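Local atomic coordinates of probable acetyltransferase (Agrobacterium tumefaciens, PDB entry 2GE3), a protein that probably transfers the acetyl group of acetyl coenzyme A to an acceptor not yet identified, as a member of the GNAT acetyltransferase family. Residues H58-A63 / W72-R77. Numbering follows the deposited sequence.
Sequences HPQFVA and WCDIRR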
ATOM      1  N   HIS A  58     -11.737   2.483 -14.486  1.00 46.59           N
ATOM      2  CA  HIS A  58     -11.699   2.236 -13.005  1.00 45.63           C
ATOM      3  C   HIS A  58     -12.829   2.958 -12.225  1.00 42.97           C
ATOM      4  O   HIS A  58     -13.071   4.163 -12.473  1.00 42.71           O
ATOM      5  CB  HIS A  58     -10.369   2.649 -12.414  1.00 45.94           C
ATOM      6  CG  HIS A  58      -9.206   1.914 -12.991  1.00 49.45           C
ATOM      7  ND1 HIS A  58      -7.906   2.329 -12.818  1.00 53.55           N
ATOM      8  CD2 HIS A  58      -9.150   0.802 -13.765  1.00 51.87           C
ATOM      9  CE1 HIS A  58      -7.094   1.503 -13.452  1.00 54.90           C
ATOM     10  NE2 HIS A  58      -7.828   0.566 -14.036  1.00 54.96           N
ATOM     11  N   PRO A  59     -13.553   2.207 -11.347  1.00 39.08           N
ATOM     12  CA  PRO A  59     -14.849   2.664 -10.769  1.00 36.90           C
ATOM     13  C   PRO A  59     -14.652   3.942  -9.955  1.00 36.35           C
ATOM     14  O   PRO A  59     -13.749   3.993  -9.116  1.00 35.33           O
ATOM     15  CB  PRO A  59     -15.286   1.502  -9.869  1.00 35.49           C
ATOM     16  CG  PRO A  59     -14.387   0.360 -10.193  1.00 37.35           C
ATOM     17  CD  PRO A  59     -13.176   0.847 -10.912  1.00 38.15           C
ATOM     18  N   GLN A  60     -15.385   4.993 -10.312  1.00 33.67           N
ATOM     19  CA  GLN A  60     -15.252   6.230  -9.653  1.00 34.34           C
ATOM     20  C   GLN A  60     -16.568   6.976  -9.769  1.00 33.08           C
ATOM     21  O   GLN A  60     -16.993   7.326 -10.852  1.00 31.66           O
ATOM     22  CB  GLN A  60     -14.092   7.049 -10.207  1.00 34.80           C
ATOM     23  CG  GLN A  60     -13.900   8.411  -9.502  1.00 36.51           C
ATOM     24  CD  GLN A  60     -12.559   9.064  -9.958  1.00 39.99           C
ATOM     25  OE1 GLN A  60     -12.163   8.975 -11.163  1.00 45.14           O
ATOM     26  NE2 GLN A  60     -11.824   9.634  -8.983  1.00 40.82           N
ATOM     27  N   PHE A  61     -17.218   7.193  -8.632  1.00 32.59           N
ATOM     28  CA  PHE A  61     -18.577   7.721  -8.628  1.00 32.32           C
ATOM     29  C   PHE A  61     -18.636   8.998  -7.826  1.00 33.67           C
ATOM     30  O   PHE A  61     -17.920   9.150  -6.827  1.00 32.97           O
ATOM     31  CB  PHE A  61     -19.529   6.653  -8.029  1.00 32.22           C
ATOM     32  CG  PHE A  61     -19.797   5.512  -8.968  1.00 31.03           C
ATOM     33  CD1 PHE A  61     -18.850   4.493  -9.168  1.00 27.91           C
ATOM     34  CD2 PHE A  61     -20.950   5.514  -9.736  1.00 30.19           C
ATOM     35  CE1 PHE A  61     -19.082   3.478 -10.168  1.00 29.42           C
ATOM     36  CE2 PHE A  61     -21.180   4.525 -10.679  1.00 28.29           C
ATOM     37  CZ  PHE A  61     -20.246   3.516 -10.898  1.00 26.50           C
ATOM     38  N   VAL A  62     -19.524   9.918  -8.245  1.00 34.63           N
ATOM     39  CA  VAL A  62     -19.694  11.190  -7.513  1.00 33.01           C
ATOM     40  C   VAL A  62     -21.118  11.314  -7.051  1.00 32.93           C
ATOM     41  O   VAL A  62     -22.004  10.790  -7.709  1.00 31.37           O
ATOM     42  CB  VAL A  62     -19.192  12.404  -8.284  1.00 32.70           C
ATOM     43  CG1 VAL A  62     -17.687  12.364  -8.227  1.00 32.52           C
ATOM     44  CG2 VAL A  62     -19.831  12.462  -9.751  1.00 28.45           C
ATOM     45  N   ALA A  63     -21.321  11.927  -5.884  1.00 31.60           N
ATOM     46  CA  ALA A  63     -22.681  12.290  -5.539  1.00 30.72           C
ATOM     47  C   ALA A  63     -22.844  13.759  -5.810  1.00 31.44           C
ATOM     48  O   ALA A  63     -22.087  14.580  -5.314  1.00 32.01           O
ATOM     49  CB  ALA A  63     -23.004  11.945  -4.117  1.00 29.27           C
ATOM     50  N   TRP A  72     -17.920  11.300  -3.018  1.00 28.22           N
ATOM     51  CA  TRP A  72     -17.274  10.465  -4.029  1.00 28.61           C
ATOM     52  C   TRP A  72     -16.904   9.124  -3.403  1.00 27.64           C
ATOM     53  O   TRP A  72     -16.805   8.990  -2.214  1.00 25.66           O
ATOM     54  CB  TRP A  72     -16.026  11.124  -4.579  1.00 27.30           C
ATOM     55  CG  TRP A  72     -14.875  11.079  -3.611  1.00 29.85           C
ATOM     56  CD1 TRP A  72     -13.867  10.140  -3.567  1.00 26.98           C
ATOM     57  CD2 TRP A  72     -14.618  12.006  -2.551  1.00 25.51           C
ATOM     58  NE1 TRP A  72     -12.979  10.473  -2.593  1.00 28.90           N
ATOM     59  CE2 TRP A  72     -13.421  11.607  -1.946  1.00 29.58           C
ATOM     60  CE3 TRP A  72     -15.283  13.185  -2.089  1.00 29.73           C
ATOM     61  CZ2 TRP A  72     -12.854  12.299  -0.830  1.00 29.96           C
ATOM     62  CZ3 TRP A  72     -14.689  13.902  -0.978  1.00 29.09           C
ATOM     63  CH2 TRP A  72     -13.523  13.439  -0.377  1.00 29.05           C
ATOM     64  N   CYS A  73     -16.725   8.132  -4.249  1.00 29.94           N
ATOM     65  CA  CYS A  73     -16.243   6.870  -3.814  1.00 30.38           C
ATOM     66  C   CYS A  73     -15.466   6.378  -5.016  1.00 30.82           C
ATOM     67  O   CYS A  73     -15.969   6.402  -6.141  1.00 32.14           O
ATOM     68  CB  CYS A  73     -17.442   5.958  -3.414  1.00 28.93           C
ATOM     69  SG  CYS A  73     -17.018   4.284  -2.885  1.00 31.57           S
ATOM     70  N   ASP A  74     -14.280   5.846  -4.791  1.00 30.63           N
ATOM     71  CA  ASP A  74     -13.532   5.353  -5.912  1.00 32.57           C
ATOM     72  C   ASP A  74     -12.658   4.123  -5.610  1.00 33.06           C
ATOM     73  O   ASP A  74     -12.328   3.825  -4.455  1.00 30.72           O
ATOM     74  CB  ASP A  74     -12.785   6.455  -6.670  1.00 32.55           C
ATOM     75  CG  ASP A  74     -11.779   7.247  -5.813  1.00 38.55           C
ATOM     76  OD1 ASP A  74     -11.154   6.692  -4.860  1.00 44.54           O
ATOM     77  OD2 ASP A  74     -11.570   8.462  -6.154  1.00 47.68           O
ATOM     78  N   ILE A  75     -12.377   3.360  -6.662  1.00 33.39           N
ATOM     79  CA  ILE A  75     -11.579   2.141  -6.474  1.00 34.43           C
ATOM     80  C   ILE A  75     -10.361   2.236  -7.419  1.00 36.67           C
ATOM     81  O   ILE A  75     -10.544   2.320  -8.642  1.00 37.07           O
ATOM     82  CB  ILE A  75     -12.423   0.803  -6.573  1.00 34.13           C
ATOM     83  CG1 ILE A  75     -13.470   0.739  -5.454  1.00 32.93           C
ATOM     84  CG2 ILE A  75     -11.517  -0.484  -6.483  1.00 33.29           C
ATOM     85  CD1 ILE A  75     -14.475  -0.463  -5.462  1.00 30.26           C
ATOM     86  N   ARG A  76      -9.150   2.327  -6.852  1.00 38.37           N
ATOM     87  CA  ARG A  76      -7.920   2.241  -7.652  1.00 41.76           C
ATOM     88  C   ARG A  76      -7.381   0.796  -7.745  1.00 40.73           C
ATOM     89  O   ARG A  76      -7.008   0.167  -6.726  1.00 37.54           O
ATOM     90  CB  ARG A  76      -6.856   3.241  -7.183  1.00 40.99           C
ATOM     91  CG  ARG A  76      -6.232   2.953  -5.759  1.00 49.58           C
ATOM     92  CD  ARG A  76      -5.211   4.057  -5.297  1.00 50.70           C
ATOM     93  NE  ARG A  76      -5.847   5.328  -5.685  1.00 64.41           N
ATOM     94  CZ  ARG A  76      -6.686   5.989  -4.904  1.00 69.33           C
ATOM     95  NH1 ARG A  76      -6.928   5.511  -3.666  1.00 71.20           N
ATOM     96  NH2 ARG A  76      -7.268   7.111  -5.359  1.00 70.25           N
ATOM     97  N   ARG A  77      -7.380   0.278  -8.985  1.00 41.80           N
ATOM     98  CA  ARG A  77      -6.684  -0.967  -9.367  1.00 42.83           C
ATOM     99  C   ARG A  77      -5.165  -0.980  -9.049  1.00 43.72           C
ATOM    100  O   ARG A  77      -4.462  -0.046  -9.404  1.00 41.59           O
ATOM    101  CB  ARG A  77      -6.893  -1.280 -10.839  1.00 42.67           C
ATOM    102  CG  ARG A  77      -6.779  -2.776 -11.127  1.00 44.81           C
ATOM    103  CD  ARG A  77      -7.056  -3.112 -12.593  1.00 45.32           C
ATOM    104  NE  ARG A  77      -6.911  -4.528 -12.861  1.00 48.48           N
ATOM    105  CZ  ARG A  77      -6.743  -5.044 -14.089  1.00 55.32           C
ATOM    106  NH1 ARG A  77      -6.676  -4.244 -15.157  1.00 55.37           N
ATOM    107  NH2 ARG A  77      -6.636  -6.365 -14.276  1.00 53.81           N
TER
HETATM  108  O   HOH W   1      -6.787  -1.613 -15.693  1.00 49.70           O
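Phe61 and Cys73 form the hydrogen-bonded pair at the heart of the beta hairpin of strands 60-65 and 68-77 in the GNAT fold. Phe61 N gives a nearly straight bond to Cys73 O (2.9 Å), and Cys73 N returns one to Phe61 O (3.0 Å). Two residues further along, Ile75 N donates to Pro59 O, a use that suits proline, which has a carbonyl to offer but no N-H.

The two faces differ in chemistry. Phe61 and the weakly polar Cys73 pack on helix 102-117. The other face carries Gln60, Asp74, Val62 and Trp72. There Gln60, which touches helices 18-29 and 43-55, runs side by side with Asp74. With CG anti to the backbone N (chi1 -179°), the extended glutamine brings NE2 to 3.1 Å from Asp74 OD2; the bond is bent (130° at the hydrogen) and weak, the amide and carboxylate planes standing 62° apart. Val62 CG1 meets Trp72 CB, while the indole leads off to helix 18-29, edge-to-face with Phe21.

At the edge of the bridged region Pro59 CG rests 4.1 Å from Ile75 CB, and beyond it the contact loosens. Arg77 CB lies over one face of the partly exposed His58 ring, shifted toward its rim, a CH-pi contact. A water in the ring plane joins His58 NE2 to Arg77 NH1, whereas Arg77 NE bonds to Ala84 O.

The main-chain bonds thus fix the register, while Arg76 NH2, 3.9 Å from Asp74 OD1 with no N-H aimed at it, may modestly favour the ionised carboxylate.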